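PDB 3HJL: flagellar motor switch protein fliG from Aquifex aeolicus, which probably forms part of the rotor-mounted switch complex (C ring) of the bacterial flagellar motor, which sets the direction of flagellar rotation. Local coordinates for residues K260-M264 against L289-M294. Residues are numbered along the deposited sequence; the frame is centred on the assembly and turned at random.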
loop_
_atom_site.group_PDB
_atom_site.type_symbol
_atom_site.label_atom_id
_atom_site.label_comp_id
_atom_site.label_asym_id
_atom_site.label_seq_id
_atom_site.Cartn_x
_atom_site.Cartn_y
_atom_site.Cartn_z
ATOM N N LYS A 260 40.308 -22.199 -7.901
ATOM C CA LYS A 260 40.471 -22.244 -9.362
ATOM C C LYS A 260 39.130 -22.338 -10.094
ATOM O O LYS A 260 38.908 -21.620 -11.075
ATOM C CB LYS A 260 41.364 -23.438 -9.771
ATOM C CG LYS A 260 41.519 -23.617 -11.297
ATOM C CD LYS A 260 42.404 -24.786 -11.682
ATOM C CE LYS A 260 42.314 -25.016 -13.189
ATOM N NZ LYS A 260 43.405 -25.859 -13.719
ATOM N N ASN A 261 38.267 -23.247 -9.642
ATOM C CA ASN A 261 36.958 -23.455 -10.268
ATOM C C ASN A 261 36.088 -22.199 -10.163
ATOM O O ASN A 261 35.431 -21.817 -11.133
ATOM C CB ASN A 261 36.221 -24.669 -9.660
ATOM C CG ASN A 261 36.975 -25.993 -9.860
ATOM O OD1 ASN A 261 37.681 -26.187 -10.854
ATOM N ND2 ASN A 261 36.810 -26.913 -8.909
ATOM N N THR A 262 36.096 -21.557 -8.992
ATOM C CA THR A 262 35.361 -20.295 -8.791
ATOM C C THR A 262 35.857 -19.207 -9.741
ATOM O O THR A 262 35.051 -18.532 -10.385
ATOM C CB THR A 262 35.492 -19.783 -7.337
ATOM O OG1 THR A 262 35.031 -20.792 -6.430
ATOM C CG2 THR A 262 34.678 -18.504 -7.132
ATOM N N LEU A 263 37.180 -19.064 -9.849
ATOM C CA LEU A 263 37.782 -18.065 -10.750
ATOM C C LEU A 263 37.496 -18.371 -12.230
ATOM O O LEU A 263 37.239 -17.464 -13.004
ATOM C CB LEU A 263 39.299 -17.969 -10.522
ATOM C CG LEU A 263 40.017 -16.824 -11.249
ATOM C CD1 LEU A 263 39.507 -15.483 -10.743
ATOM C CD2 LEU A 263 41.530 -16.917 -11.107
ATOM N N MET A 264 37.610 -19.636 -12.621
ATOM C CA MET A 264 37.292 -20.055 -13.990
ATOM C C MET A 264 35.876 -19.671 -14.382
ATOM O O MET A 264 35.663 -19.070 -15.436
ATOM C CB MET A 264 37.433 -21.575 -14.149
ATOM C CG MET A 264 38.846 -22.045 -14.438
ATOM S SD MET A 264 39.049 -23.812 -14.721
ATOM C CE MET A 264 37.499 -24.259 -15.466
ATOM N N LEU A 289 46.714 -24.545 -18.767
ATOM C CA LEU A 289 45.756 -25.524 -18.225
ATOM C C LEU A 289 44.419 -24.877 -17.789
ATOM O O LEU A 289 43.362 -25.509 -17.878
ATOM C CB LEU A 289 46.392 -26.307 -17.053
ATOM C CG LEU A 289 45.557 -27.377 -16.326
ATOM C CD1 LEU A 289 45.029 -28.436 -17.287
ATOM C CD2 LEU A 289 46.375 -28.039 -15.229
ATOM N N PHE A 290 44.476 -23.631 -17.318
ATOM C CA PHE A 290 43.283 -22.889 -16.865
ATOM C C PHE A 290 42.327 -22.606 -18.029
ATOM O O PHE A 290 41.110 -22.815 -17.913
ATOM C CB PHE A 290 43.728 -21.569 -16.223
ATOM C CG PHE A 290 42.641 -20.829 -15.495
ATOM C CD1 PHE A 290 41.897 -19.843 -16.139
ATOM C CD2 PHE A 290 42.462 -21.013 -14.128
ATOM C CE1 PHE A 290 40.946 -19.110 -15.453
ATOM C CE2 PHE A 290 41.521 -20.275 -13.433
ATOM C CZ PHE A 290 40.758 -19.326 -14.101
ATOM N N LEU A 291 42.885 -22.104 -19.128
ATOM C CA LEU A 291 42.126 -21.846 -20.354
ATOM C C LEU A 291 41.525 -23.124 -20.931
ATOM O O LEU A 291 40.393 -23.111 -21.425
ATOM C CB LEU A 291 43.018 -21.191 -21.413
ATOM C CG LEU A 291 43.485 -19.765 -21.135
ATOM C CD1 LEU A 291 44.533 -19.342 -22.151
ATOM C CD2 LEU A 291 42.298 -18.807 -21.153
ATOM N N GLU A 292 42.296 -24.211 -20.887
ATOM C CA GLU A 292 41.836 -25.516 -21.371
ATOM C C GLU A 292 40.692 -26.065 -20.521
ATOM O O GLU A 292 39.685 -26.540 -21.059
ATOM C CB GLU A 292 42.993 -26.510 -21.419
ATOM C CG GLU A 292 43.984 -26.224 -22.543
ATOM C CD GLU A 292 45.260 -27.051 -22.451
ATOM O OE1 GLU A 292 45.338 -27.966 -21.599
ATOM O OE2 GLU A 292 46.188 -26.783 -23.241
ATOM N N ASP A 293 40.842 -25.985 -19.201
ATOM C CA ASP A 293 39.775 -26.388 -18.283
ATOM C C ASP A 293 38.544 -25.465 -18.364
ATOM O O ASP A 293 37.438 -25.919 -18.070
ATOM C CB ASP A 293 40.282 -26.459 -16.834
ATOM C CG ASP A 293 41.269 -27.596 -16.607
ATOM O OD1 ASP A 293 42.182 -27.406 -15.777
ATOM O OD2 ASP A 293 41.141 -28.671 -17.245
ATOM N N MET A 294 38.735 -24.183 -18.720
ATOM C CA MET A 294 37.604 -23.248 -18.928
ATOM C C MET A 294 36.669 -23.701 -20.055
ATOM O O MET A 294 35.452 -23.578 -19.926
ATOM C CB MET A 294 38.070 -21.796 -19.194
ATOM C CG MET A 294 38.236 -20.920 -17.939
ATOM S SD MET A 294 38.094 -19.135 -18.263
ATOM C CE MET A 294 39.531 -18.880 -19.286
#
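Met264 packs against one face of the Phe290 ring, the two side chains running antiparallel alongside one another. Its CG makes a CH-pi contact 3.5 Å from the ring centroid, shifted toward the CZ rim, and its SD stays over the same face, 4.6 Å from the ring centroid, a Met-aromatic contact. SD also lies 3.6 Å from Asp293 CB, and the bend at chi3 (31°) carries CE against the Asp293 carbonyl oxygen. Apolar packing continues where Leu263 CG meets Phe290 CZ obliquely at 3.9 Å and Met264 CG touches Met294 CG at 3.7 Å. These residues join helices 260-268 and 284-296 of the all-helical FliG C-terminal domain; segments 260-264 and 289-294 cross at -68°, and Met282 and Leu279 also pack on the Phe290 side chain. With an alanine at Phe290, a gap would probably open beside Met264, which would lose its aromatic partner and be freer to turn. One salt bridge supplies the polar part of the contact. Lys260, extended throughout with CG opposite its backbone N (chi1 176°), runs past the ring and meets Asp293 roughly perpendicular to it, its NZ reaching OD1 of Asp293 at 2.9 Å, nearly in line with the C-O bond, beside Leu289 CG.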